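Local coordinates for Thg1-like uncharacterized protein (Bacillus thuringiensis, PDB 4KGM) that probably adds nucleotides to the 5' end of tRNA in the 3'-to-5' direction, using a polymerase palm-like catalytic domain that binds ATP and magnesium ions, at residues H35-G40 against P124-D129; A52-C57 against P193-R198; S74-I79 against I145-D150. One frame throughout, in Å; residues are numbered along the deposited sequence.

Interaction 1: residues H35-G40 against P124-D129; sequences HTYTKG and PLATFD. With ATP (adenosine-5'-triphosphate), chain E.
Y37 reaches from the short helix that begins at F34 to the turn P124-A126, just ahead of strand 128-134. Its CB is directed past the turn; with CG anti to the backbone N (chi1 -179°), the ring is carried across to it. CD1 lies 4.2 Å from CG of P124, an apolar touch at the ring's rim. CE1 comes next, with the carbonyl O of P124 3.1 Å from it at the ring edge. The methyl of A126 sits over one face, its CB 3.9 Å from the ring centroid of Y37, a CH-pi contact displaced toward CE1 and CZ. At the tip, OH of Y37 donates to a water 2.7 Å away, and this water donates to O of P124, 2.8 Å off. Tyrosine thus supplies a flat face for a small methyl and a hydroxyl for the bridge. F34, F112 and M116 also pack on the ring. On the same helix, ND1 of H35 donates to O2B of ATP at 2.6 Å (157° at the hydrogen), and T38, just after the helix, lies beside the sugar and adenine. The packing joins the nucleotide-binding segment 35-40 to the edge-strand side of the palm-like sheet, beside the ATP pocket.

Interaction 2: residues A52-C57 against P193-R198; sequences AFWETC and PVWQKR
W54 and W195 meet across two helical segments that stand well apart: even at this closest pair the CA atoms are 10.7 Å from each other. Segment 52-57 is a regular part of the long helix 47-63, whereas the other segment holds a short helix that starts at V194 and is introduced by P193 at the N-cap position. A proline suits that place, since the first turn of a helix does not require its missing N-H. With the backbones so far apart, only long side chains can span the gap, and both CB atoms point across it.

The indole of W54 advances with its six-membered ring foremost and presents an edge to the broad face of W195. CZ2 of W54 lies 3.6 Å from CD2 of W195, close to the bond between CG and CD2, while CH2 of W54 reaches toward CD1. The planes stand at 86° and the centroids, six-membered ring of W54 to five-membered ring of W195, are 5.0 Å apart: a T-shaped stack. In W195, CG sits between the backbone N and the carbonyl carbon (chi1 73°), which turns the indole broadside to W54. Its opposite face is covered by its own neighbour, with CG of Q196 3.4 Å above the plane, so the ring is sandwiched between an aliphatic chain and an aromatic edge.

I200 touches both tryptophans, H72 and H221 pack against W54, and F45 adds to W195, whose side chain is about 5 Å from the bound ATP. The pair itself is apolar, held by dispersion and by the attraction of slightly positive edge C-H groups for the electron-rich face of an indole. Such a contact, joining helix 47-63 to the short helix 194-198, depends on shape and ring orientation rather than on ionic groups.

Interaction 3: residues S74-I79 against I145-D150; sequences SDEISI and IWRQQD. With MG (magnesium ion), chain G; MG (magnesium ion), chain H; ATP (adenosine-5'-triphosphate), chain E.
The carboxylate of E76 and the guanidinium of R147 lie almost in one plane, 18° apart, with OE1 of E76 at the guanidinium edge; CD2 of W146 also lies at that group's edge, in its plane. One face of the guanidinium has CB of D150 above it, 4.2 Å from the plane and displaced toward the rim. NH2 of R147 in turn stands 3.2 Å above a face of the W146 indole, also toward the rim.

A single nitrogen takes both carboxylate oxygens. NH1 of R147 is 2.7 Å from OE1 of E76 in a salt bridge, and it donates to OE2 of E76 at 3.0 Å with an angle of 151° at the hydrogen. OE2 offers its syn lone pair but sits somewhat out of the guanidinium plane. E76 extends its chain beyond CG toward the helix, while R147 folds at chi2 and chi3, bringing NH1 to the acid and setting CD 4.0 Å from OG of S78. The hydroxyl of S78 is itself bonded to Y143. Glutamate and arginine suit this buried place because their opposite charges can probably offset each other; R28 and Y71 pack around them.

Just before E76, D75 points in a different direction, toward the metals and ATP. Its OD2 binds one magnesium ion at 2.1 Å and its OD1 the second at 2.4 Å, with D30 shared between both metal sites and G31 O completing part of one. O2A of ATP bridges the two ions. A carboxylate pair holding two magnesium ions and a triphosphate at the ends of adjacent antiparallel strands is the two-metal arrangement of the polymerase palm, while the E76-R147 salt bridge ties E76, the first residue of strand 76-81, to helix 140-160.

Interactions 1 and 3 both touch ATP, from different parts of the fold: H35 and T38 of 35-40 meet phosphate, sugar and base, whereas D75 of 74-79 holds the two magnesium ions. Their centres are 18 Å apart, and their nearest atoms about 5 Å. F53, on the helix of interaction 2, links the two: its CE1 lies 3.7 Å from CE2 of F128, and its CZ is 3.7 Å from CA of D75. Interactions 2 and 3, with centres 11 Å apart, also meet where SG of C57 packs on CD1 of I77. Helix 47-63 thus borders the nucleotide site, F53 packing both on D75, next to the metals, and on F128 of strand 128-134.

Interaction 1: residues H35-G40 against P124-D129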
loop_
_atom_site.group_PDB
_atom_site.type_symbol
_atom_site.label_atom_id
_atom_site.label_comp_id
_atom_site.label_asym_id
_atom_site.label_seq_id
_atom_site.Cartn_x
_atom_site.Cartn_y
_atom_site.Cartn_z
ATOM N N HIS A 35 -0.370 -30.465 -4.639
ATOM C CA HIS A 35 -1.004 -31.509 -5.431
ATOM C C HIS A 35 0.072 -32.488 -5.876
ATOM O O HIS A 35 -0.180 -33.680 -6.046
ATOM C CB HIS A 35 -1.697 -30.902 -6.652
ATOM C CG HIS A 35 -0.788 -30.082 -7.515
ATOM N ND1 HIS A 35 -0.532 -28.751 -7.272
ATOM C CD2 HIS A 35 -0.073 -30.408 -8.617
ATOM C CE1 HIS A 35 0.301 -28.290 -8.188
ATOM N NE2 HIS A 35 0.596 -29.276 -9.015
ATOM N N THR A 36 1.279 -31.961 -6.061
ATOM C CA THR A 36 2.438 -32.745 -6.465
ATOM C C THR A 36 3.149 -33.304 -5.240
ATOM O O THR A 36 3.547 -34.470 -5.216
ATOM C CB THR A 36 3.440 -31.879 -7.254
ATOM O OG1 THR A 36 2.807 -31.357 -8.428
ATOM C CG2 THR A 36 4.661 -32.694 -7.655
ATOM N N TYR A 37 3.306 -32.461 -4.225
ATOM C CA TYR A 37 3.999 -32.845 -3.001
ATOM C C TYR A 37 3.276 -33.971 -2.267
ATOM O O TYR A 37 3.912 -34.851 -1.688
ATOM C CB TYR A 37 4.162 -31.636 -2.078
ATOM C CG TYR A 37 4.897 -31.942 -0.792
ATOM C CD1 TYR A 37 6.286 -31.966 -0.755
ATOM C CD2 TYR A 37 4.204 -32.201 0.384
ATOM C CE1 TYR A 37 6.962 -32.244 0.415
ATOM C CE2 TYR A 37 4.874 -32.481 1.561
ATOM C CZ TYR A 37 6.252 -32.501 1.569
ATOM O OH TYR A 37 6.927 -32.778 2.732
ATOM N N THR A 38 1.947 -33.938 -2.291
ATOM C CA THR A 38 1.155 -34.963 -1.620
ATOM C C THR A 38 0.858 -36.144 -2.541
ATOM O O THR A 38 0.291 -37.148 -2.109
ATOM C CB THR A 38 -0.166 -34.397 -1.060
ATOM O OG1 THR A 38 -0.977 -33.906 -2.135
ATOM C CG2 THR A 38 0.113 -33.269 -0.077
ATOM N N LYS A 39 1.238 -36.017 -3.810
ATOM C CA LYS A 39 1.098 -37.116 -4.760
ATOM C C LYS A 39 2.020 -38.260 -4.359
ATOM O O LYS A 39 3.166 -38.336 -4.803
ATOM C CB LYS A 39 1.416 -36.652 -6.183
ATOM N N GLY A 40 1.510 -39.144 -3.510
ATOM C CA GLY A 40 2.296 -40.235 -2.966
ATOM C C GLY A 40 1.923 -40.471 -1.517
ATOM O O GLY A 40 2.416 -41.400 -0.876
ATOM N N PRO A 124 10.479 -34.411 -1.619
ATOM C CA PRO A 124 11.161 -33.178 -2.023
ATOM C C PRO A 124 10.874 -32.047 -1.039
ATOM O O PRO A 124 10.048 -32.204 -0.139
ATOM C CB PRO A 124 10.544 -32.868 -3.391
ATOM C CG PRO A 124 9.205 -33.519 -3.356
ATOM C CD PRO A 124 9.377 -34.763 -2.532
ATOM N N LEU A 125 11.550 -30.918 -1.207
ATOM C CA LEU A 125 11.366 -29.789 -0.304
ATOM C C LEU A 125 9.971 -29.185 -0.426
ATOM O O LEU A 125 9.493 -28.914 -1.529
ATOM C CB LEU A 125 12.434 -28.723 -0.552
ATOM C CG LEU A 125 13.853 -29.142 -0.171
ATOM C CD1 LEU A 125 14.854 -28.052 -0.521
ATOM C CD2 LEU A 125 13.913 -29.483 1.311
ATOM N N ALA A 126 9.321 -28.988 0.716
ATOM C CA ALA A 126 8.014 -28.346 0.753
ATOM C C ALA A 126 8.175 -26.845 0.954
ATOM O O ALA A 126 9.005 -26.404 1.750
ATOM C CB ALA A 126 7.161 -28.939 1.862
ATOM N N THR A 127 7.390 -26.063 0.220
ATOM C CA THR A 127 7.409 -24.612 0.365
ATOM C C THR A 127 6.012 -24.065 0.634
ATOM O O THR A 127 5.009 -24.727 0.362
ATOM C CB THR A 127 8.003 -23.916 -0.874
ATOM O OG1 THR A 127 7.314 -24.355 -2.050
ATOM C CG2 THR A 127 9.485 -24.237 -1.006
ATOM N N PHE A 128 5.958 -22.853 1.175
ATOM C CA PHE A 128 4.695 -22.228 1.545
ATOM C C PHE A 128 4.691 -20.758 1.146
ATOM O O PHE A 128 5.745 -20.136 1.014
ATOM C CB PHE A 128 4.478 -22.323 3.058
ATOM C CG PHE A 128 4.368 -23.729 3.574
ATOM C CD1 PHE A 128 5.502 -24.469 3.865
ATOM C CD2 PHE A 128 3.127 -24.302 3.793
ATOM C CE1 PHE A 128 5.400 -25.760 4.345
ATOM C CE2 PHE A 128 3.018 -25.592 4.273
ATOM C CZ PHE A 128 4.156 -26.322 4.549
ATOM N N ASP A 129 3.500 -20.201 0.954
ATOM C CA ASP A 129 3.365 -18.764 0.781
ATOM C C ASP A 129 2.747 -18.198 2.050
ATOM O O ASP A 129 2.245 -18.948 2.887
ATOM C CB ASP A 129 2.497 -18.429 -0.432
ATOM C CG ASP A 129 1.022 -18.362 -0.095
ATOM O OD1 ASP A 129 0.506 -19.297 0.554
ATOM O OD2 ASP A 129 0.378 -17.364 -0.475
HETATM P PG ATP E . -1.057 -23.929 -5.085
HETATM O O1G ATP E . -2.335 -23.380 -5.673
HETATM O O2G ATP E . 0.206 -23.446 -5.759
HETATM O O3G ATP E . -1.007 -23.869 -3.577
HETATM P PB ATP E . -1.892 -26.575 -4.537
HETATM O O1B ATP E . -1.348 -26.517 -3.129
HETATM O O2B ATP E . -1.879 -27.893 -5.272
HETATM O O3B ATP E . -1.115 -25.501 -5.453
HETATM P PA ATP E . -4.394 -26.409 -3.332
HETATM O O1A ATP E . -5.816 -26.115 -3.744
HETATM O O2A ATP E . -3.822 -25.805 -2.072
HETATM O O3A ATP E . -3.411 -26.040 -4.551
HETATM O "O5'" ATP E . -4.183 -28.004 -3.260
HETATM C "C5'" ATP E . -4.096 -28.679 -2.007
HETATM C "C4'" ATP E . -3.739 -30.140 -2.255
HETATM O "O4'" ATP E . -3.192 -30.740 -1.079
HETATM C "C3'" ATP E . -4.958 -30.958 -2.651
HETATM O "O3'" ATP E . -4.854 -31.352 -4.022
HETATM C "C2'" ATP E . -4.941 -32.182 -1.756
HETATM O "O2'" ATP E . -4.979 -33.375 -2.546
HETATM C "C1'" ATP E . -3.634 -32.096 -0.984
HETATM N N9 ATP E . -3.825 -32.494 0.435
HETATM C C8 ATP E . -4.224 -31.690 1.438
HETATM N N7 ATP E . -4.296 -32.369 2.612
HETATM C C5 ATP E . -3.934 -33.641 2.366
HETATM C C6 ATP E . -3.789 -34.885 3.159
HETATM N N6 ATP E . -4.053 -34.904 4.489
HETATM N N1 ATP E . -3.383 -35.999 2.511
HETATM C C2 ATP E . -3.117 -35.994 1.192
HETATM N N3 ATP E . -3.227 -34.904 0.411
HETATM C C4 ATP E . -3.624 -33.718 0.930
HETATM O O HOH W 1 9.575 -32.397 2.610
#

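Interaction 2: residues A52-C57 against P193-R198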
loop_
_atom_site.group_PDB
_atom_site.type_symbol
_atom_site.label_atom_id
_atom_site.label_comp_id
_atom_site.label_asym_id
_atom_site.label_seq_id
_atom_site.Cartn_x
_atom_site.Cartn_y
_atom_site.Cartn_z
ATOM N N ALA A 52 2.020 -33.487 10.761
ATOM C CA ALA A 52 3.184 -32.661 10.471
ATOM C C ALA A 52 2.774 -31.192 10.431
ATOM O O ALA A 52 3.551 -30.308 10.796
ATOM C CB ALA A 52 3.819 -33.077 9.156
ATOM N N PHE A 53 1.547 -30.943 9.980
ATOM C CA PHE A 53 0.981 -29.600 9.997
ATOM C C PHE A 53 0.655 -29.184 11.424
ATOM O O PHE A 53 0.821 -28.021 11.797
ATOM C CB PHE A 53 -0.285 -29.531 9.141
ATOM C CG PHE A 53 -0.021 -29.284 7.683
ATOM C CD1 PHE A 53 0.320 -28.020 7.231
ATOM C CD2 PHE A 53 -0.128 -30.312 6.760
ATOM C CE1 PHE A 53 0.560 -27.788 5.892
ATOM C CE2 PHE A 53 0.109 -30.086 5.418
ATOM C CZ PHE A 53 0.455 -28.823 4.984
ATOM N N TRP A 54 0.192 -30.141 12.221
ATOM C CA TRP A 54 -0.189 -29.865 13.601
ATOM C C TRP A 54 1.023 -29.472 14.438
ATOM O O TRP A 54 0.932 -28.608 15.308
ATOM C CB TRP A 54 -0.905 -31.071 14.215
ATOM C CG TRP A 54 -2.156 -31.452 13.484
ATOM C CD1 TRP A 54 -2.815 -30.712 12.544
ATOM C CD2 TRP A 54 -2.895 -32.673 13.622
ATOM N NE1 TRP A 54 -3.917 -31.395 12.092
ATOM C CE2 TRP A 54 -3.989 -32.601 12.739
ATOM C CE3 TRP A 54 -2.737 -33.817 14.409
ATOM C CZ2 TRP A 54 -4.922 -33.630 12.620
ATOM C CZ3 TRP A 54 -3.665 -34.838 14.291
ATOM C CH2 TRP A 54 -4.742 -34.737 13.404
ATOM N N GLU A 55 2.158 -30.110 14.169
ATOM C CA GLU A 55 3.402 -29.756 14.840
ATOM C C GLU A 55 3.901 -28.411 14.332
ATOM O O GLU A 55 4.526 -27.648 15.068
ATOM C CB GLU A 55 4.464 -30.835 14.624
ATOM C CG GLU A 55 4.207 -32.108 15.404
ATOM C CD GLU A 55 4.144 -31.866 16.900
ATOM O OE1 GLU A 55 5.150 -31.390 17.469
ATOM O OE2 GLU A 55 3.087 -32.143 17.506
ATOM N N THR A 56 3.620 -28.129 13.064
ATOM C CA THR A 56 3.956 -26.843 12.476
ATOM C C THR A 56 3.106 -25.752 13.118
ATOM O O THR A 56 3.611 -24.688 13.481
ATOM C CB THR A 56 3.733 -26.848 10.952
ATOM O OG1 THR A 56 4.586 -27.827 10.348
ATOM C CG2 THR A 56 4.042 -25.485 10.359
ATOM N N CYS A 57 1.817 -26.038 13.270
ATOM C CA CYS A 57 0.881 -25.107 13.890
ATOM C C CYS A 57 1.283 -24.740 15.314
ATOM O O CYS A 57 1.105 -23.601 15.739
ATOM C CB CYS A 57 -0.531 -25.689 13.888
ATOM S SG CYS A 57 -1.320 -25.724 12.271
ATOM N N PRO A 193 -13.809 -38.556 11.337
ATOM C CA PRO A 193 -13.303 -37.754 12.460
ATOM C C PRO A 193 -13.334 -36.256 12.160
ATOM O O PRO A 193 -13.339 -35.863 10.993
ATOM C CB PRO A 193 -11.858 -38.242 12.622
ATOM C CG PRO A 193 -11.515 -38.888 11.320
ATOM C CD PRO A 193 -12.790 -39.495 10.835
ATOM N N VAL A 194 -13.346 -35.441 13.212
ATOM C CA VAL A 194 -13.540 -33.996 13.087
ATOM C C VAL A 194 -12.556 -33.306 12.139
ATOM O O VAL A 194 -12.964 -32.538 11.267
ATOM C CB VAL A 194 -13.492 -33.301 14.467
ATOM C CG1 VAL A 194 -13.570 -31.789 14.309
ATOM C CG2 VAL A 194 -14.619 -33.806 15.354
ATOM N N TRP A 195 -11.267 -33.591 12.301
ATOM C CA TRP A 195 -10.236 -32.896 11.532
ATOM C C TRP A 195 -10.303 -33.172 10.032
ATOM O O TRP A 195 -9.818 -32.379 9.227
ATOM C CB TRP A 195 -8.835 -33.208 12.074
ATOM C CG TRP A 195 -8.334 -34.592 11.780
ATOM C CD1 TRP A 195 -8.441 -35.690 12.583
ATOM C CD2 TRP A 195 -7.623 -35.018 10.610
ATOM N NE1 TRP A 195 -7.849 -36.775 11.981
ATOM C CE2 TRP A 195 -7.341 -36.389 10.770
ATOM C CE3 TRP A 195 -7.205 -34.375 9.441
ATOM C CZ2 TRP A 195 -6.656 -37.128 9.805
ATOM C CZ3 TRP A 195 -6.527 -35.110 8.484
ATOM C CH2 TRP A 195 -6.259 -36.472 8.673
ATOM N N GLN A 196 -10.904 -34.297 9.659
ATOM C CA GLN A 196 -11.065 -34.629 8.249
ATOM C C GLN A 196 -12.280 -33.929 7.658
ATOM O O GLN A 196 -12.293 -33.583 6.481
ATOM C CB GLN A 196 -11.187 -36.142 8.057
ATOM C CG GLN A 196 -9.919 -36.910 8.379
ATOM C CD GLN A 196 -10.071 -38.402 8.167
ATOM O OE1 GLN A 196 -11.164 -38.896 7.884
ATOM N NE2 GLN A 196 -8.970 -39.132 8.303
ATOM N N LYS A 197 -13.296 -33.714 8.487
ATOM C CA LYS A 197 -14.550 -33.128 8.025
ATOM C C LYS A 197 -14.505 -31.603 7.962
ATOM O O LYS A 197 -14.958 -31.005 6.987
ATOM C CB LYS A 197 -15.712 -33.584 8.911
ATOM N N ARG A 198 -13.960 -30.976 9.000
ATOM C CA ARG A 198 -13.968 -29.519 9.092
ATOM C C ARG A 198 -12.685 -28.947 9.700
ATOM O O ARG A 198 -12.679 -27.822 10.203
ATOM C CB ARG A 198 -15.176 -29.052 9.906
ATOM C CG ARG A 198 -15.204 -29.600 11.326
ATOM C CD ARG A 198 -16.295 -28.945 12.153
ATOM N NE ARG A 198 -16.281 -29.411 13.537
ATOM C CZ ARG A 198 -17.046 -30.393 14.002
ATOM N NH1 ARG A 198 -17.893 -31.015 13.194
ATOM N NH2 ARG A 198 -16.965 -30.752 15.275
#

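Interaction 3: residues S74-I79 against I145-D150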
loop_
_atom_site.group_PDB
_atom_site.type_symbol
_atom_site.label_atom_id
_atom_site.label_comp_id
_atom_site.label_asym_id
_atom_site.label_seq_id
_atom_site.Cartn_x
_atom_site.Cartn_y
_atom_site.Cartn_z
ATOM N N SER A 74 -6.481 -28.995 5.251
ATOM C CA SER A 74 -5.736 -29.324 4.036
ATOM C C SER A 74 -4.274 -28.894 4.137
ATOM O O SER A 74 -3.544 -29.339 5.023
ATOM C CB SER A 74 -6.389 -28.686 2.806
ATOM O OG SER A 74 -7.766 -29.004 2.731
ATOM N N ASP A 75 -3.857 -28.013 3.234
ATOM C CA ASP A 75 -2.479 -27.535 3.213
ATOM C C ASP A 75 -2.381 -26.066 3.619
ATOM O O ASP A 75 -1.396 -25.396 3.310
ATOM C CB ASP A 75 -1.868 -27.726 1.825
ATOM C CG ASP A 75 -2.515 -26.842 0.778
ATOM O OD1 ASP A 75 -3.716 -26.529 0.924
ATOM O OD2 ASP A 75 -1.822 -26.457 -0.187
ATOM N N GLU A 76 -3.400 -25.568 4.310
ATOM C CA GLU A 76 -3.412 -24.169 4.715
ATOM C C GLU A 76 -3.403 -24.006 6.232
ATOM O O GLU A 76 -3.904 -24.860 6.965
ATOM C CB GLU A 76 -4.607 -23.430 4.111
ATOM C CG GLU A 76 -5.907 -23.632 4.864
ATOM C CD GLU A 76 -7.012 -22.730 4.366
ATOM O OE1 GLU A 76 -6.996 -22.372 3.168
ATOM O OE2 GLU A 76 -7.890 -22.368 5.175
ATOM N N ILE A 77 -2.818 -22.903 6.691
ATOM C CA ILE A 77 -2.737 -22.602 8.114
ATOM C C ILE A 77 -3.109 -21.143 8.377
ATOM O O ILE A 77 -2.403 -20.230 7.949
ATOM C CB ILE A 77 -1.320 -22.856 8.665
ATOM C CG1 ILE A 77 -0.956 -24.339 8.560
ATOM C CG2 ILE A 77 -1.215 -22.393 10.105
ATOM C CD1 ILE A 77 0.406 -24.668 9.125
ATOM N N SER A 78 -4.221 -20.932 9.073
ATOM C CA SER A 78 -4.647 -19.587 9.442
ATOM C C SER A 78 -4.293 -19.297 10.894
ATOM O O SER A 78 -4.515 -20.128 11.773
ATOM C CB SER A 78 -6.149 -19.406 9.221
ATOM O OG SER A 78 -6.466 -19.379 7.841
ATOM N N ILE A 79 -3.741 -18.112 11.140
ATOM C CA ILE A 79 -3.334 -17.723 12.484
ATOM C C ILE A 79 -3.980 -16.406 12.902
ATOM O O ILE A 79 -3.876 -15.402 12.192
ATOM C CB ILE A 79 -1.805 -17.581 12.581
ATOM C CG1 ILE A 79 -1.121 -18.843 12.047
ATOM C CG2 ILE A 79 -1.385 -17.289 14.015
ATOM C CD1 ILE A 79 0.361 -18.681 11.804
ATOM N N ILE A 145 -15.333 -19.361 10.322
ATOM C CA ILE A 145 -16.550 -19.976 9.803
ATOM C C ILE A 145 -16.430 -20.128 8.291
ATOM O O ILE A 145 -16.822 -21.147 7.720
ATOM C CB ILE A 145 -17.798 -19.134 10.137
ATOM C CG1 ILE A 145 -18.066 -19.151 11.642
ATOM C CG2 ILE A 145 -19.018 -19.654 9.390
ATOM C CD1 ILE A 145 -19.156 -18.198 12.080
ATOM N N TRP A 146 -15.871 -19.106 7.651
ATOM C CA TRP A 146 -15.642 -19.126 6.213
ATOM C C TRP A 146 -14.608 -20.184 5.852
ATOM O O TRP A 146 -14.691 -20.814 4.798
ATOM C CB TRP A 146 -15.185 -17.747 5.740
ATOM C CG TRP A 146 -14.805 -17.674 4.295
ATOM C CD1 TRP A 146 -15.555 -18.071 3.228
ATOM C CD2 TRP A 146 -13.592 -17.136 3.756
ATOM N NE1 TRP A 146 -14.878 -17.830 2.057
ATOM C CE2 TRP A 146 -13.670 -17.254 2.354
ATOM C CE3 TRP A 146 -12.444 -16.571 4.323
ATOM C CZ2 TRP A 146 -12.645 -16.829 1.509
ATOM C CZ3 TRP A 146 -11.427 -16.150 3.482
ATOM C CH2 TRP A 146 -11.535 -16.281 2.091
ATOM N N ARG A 147 -13.641 -20.383 6.741
ATOM C CA ARG A 147 -12.586 -21.365 6.517
ATOM C C ARG A 147 -13.071 -22.792 6.755
ATOM O O ARG A 147 -12.652 -23.719 6.062
ATOM C CB ARG A 147 -11.376 -21.061 7.401
ATOM C CG ARG A 147 -10.621 -19.794 7.016
ATOM C CD ARG A 147 -9.830 -19.983 5.732
ATOM N NE ARG A 147 -10.589 -19.620 4.540
ATOM C CZ ARG A 147 -10.224 -19.932 3.300
ATOM N NH1 ARG A 147 -9.117 -20.627 3.088
ATOM N NH2 ARG A 147 -10.973 -19.557 2.272
ATOM N N GLN A 148 -13.952 -22.965 7.738
ATOM C CA GLN A 148 -14.538 -24.272 8.015
ATOM C C GLN A 148 -15.497 -24.700 6.907
ATOM O O GLN A 148 -15.603 -25.884 6.591
ATOM C CB GLN A 148 -15.259 -24.276 9.364
ATOM C CG GLN A 148 -14.350 -24.511 10.559
ATOM C CD GLN A 148 -15.128 -24.716 11.844
ATOM O OE1 GLN A 148 -16.300 -24.347 11.941
ATOM N NE2 GLN A 148 -14.479 -25.311 12.840
ATOM N N GLN A 149 -16.197 -23.733 6.322
ATOM C CA GLN A 149 -17.100 -24.015 5.212
ATOM C C GLN A 149 -16.311 -24.386 3.961
ATOM O O GLN A 149 -16.803 -25.110 3.096
ATOM C CB GLN A 149 -18.021 -22.822 4.939
ATOM C CG GLN A 149 -19.068 -22.590 6.022
ATOM C CD GLN A 149 -19.905 -21.345 5.778
ATOM O OE1 GLN A 149 -19.828 -20.725 4.716
ATOM N NE2 GLN A 149 -20.710 -20.973 6.767
ATOM N N ASP A 150 -15.083 -23.886 3.874
ATOM C CA ASP A 150 -14.187 -24.244 2.784
ATOM C C ASP A 150 -13.491 -25.561 3.109
ATOM O O ASP A 150 -12.978 -26.245 2.222
ATOM C CB ASP A 150 -13.155 -23.139 2.553
ATOM C CG ASP A 150 -12.249 -23.425 1.371
ATOM O OD1 ASP A 150 -11.158 -23.996 1.583
ATOM O OD2 ASP A 150 -12.626 -23.080 0.231
HETATM MG MG MG G . -1.622 -25.005 -1.734
HETATM MG MG MG H . -4.605 -24.814 -0.413
HETATM P PG ATP E . -1.057 -23.929 -5.085
HETATM O O1G ATP E . -2.335 -23.380 -5.673
HETATM O O2G ATP E . 0.206 -23.446 -5.759
HETATM O O3G ATP E . -1.007 -23.869 -3.577
HETATM P PB ATP E . -1.892 -26.575 -4.537
HETATM O O1B ATP E . -1.348 -26.517 -3.129
HETATM O O2B ATP E . -1.879 -27.893 -5.272
HETATM O O3B ATP E . -1.115 -25.501 -5.453
HETATM P PA ATP E . -4.394 -26.409 -3.332
HETATM O O1A ATP E . -5.816 -26.115 -3.744
HETATM O O2A ATP E . -3.822 -25.805 -2.072
HETATM O O3A ATP E . -3.411 -26.040 -4.551
HETATM O "O5'" ATP E . -4.183 -28.004 -3.260
HETATM C "C5'" ATP E . -4.096 -28.679 -2.007
HETATM C "C4'" ATP E . -3.739 -30.140 -2.255
HETATM O "O4'" ATP E . -3.192 -30.740 -1.079
HETATM C "C3'" ATP E . -4.958 -30.958 -2.651
HETATM O "O3'" ATP E . -4.854 -31.352 -4.022
HETATM C "C2'" ATP E . -4.941 -32.182 -1.756
HETATM O "O2'" ATP E . -4.979 -33.375 -2.546
HETATM C "C1'" ATP E . -3.634 -32.096 -0.984
HETATM N N9 ATP E . -3.825 -32.494 0.435
HETATM C C8 ATP E . -4.224 -31.690 1.438
HETATM N N7 ATP E . -4.296 -32.369 2.612
HETATM C C5 ATP E . -3.934 -33.641 2.366
HETATM C C6 ATP E . -3.789 -34.885 3.159
HETATM N N6 ATP E . -4.053 -34.904 4.489
HETATM N N1 ATP E . -3.383 -35.999 2.511
HETATM C C2 ATP E . -3.117 -35.994 1.192
HETATM N N3 ATP E . -3.227 -34.904 0.411
HETATM C C4 ATP E . -3.624 -33.718 0.930
HETATM O O HOH W 2 -5.845 -23.348 -0.839
#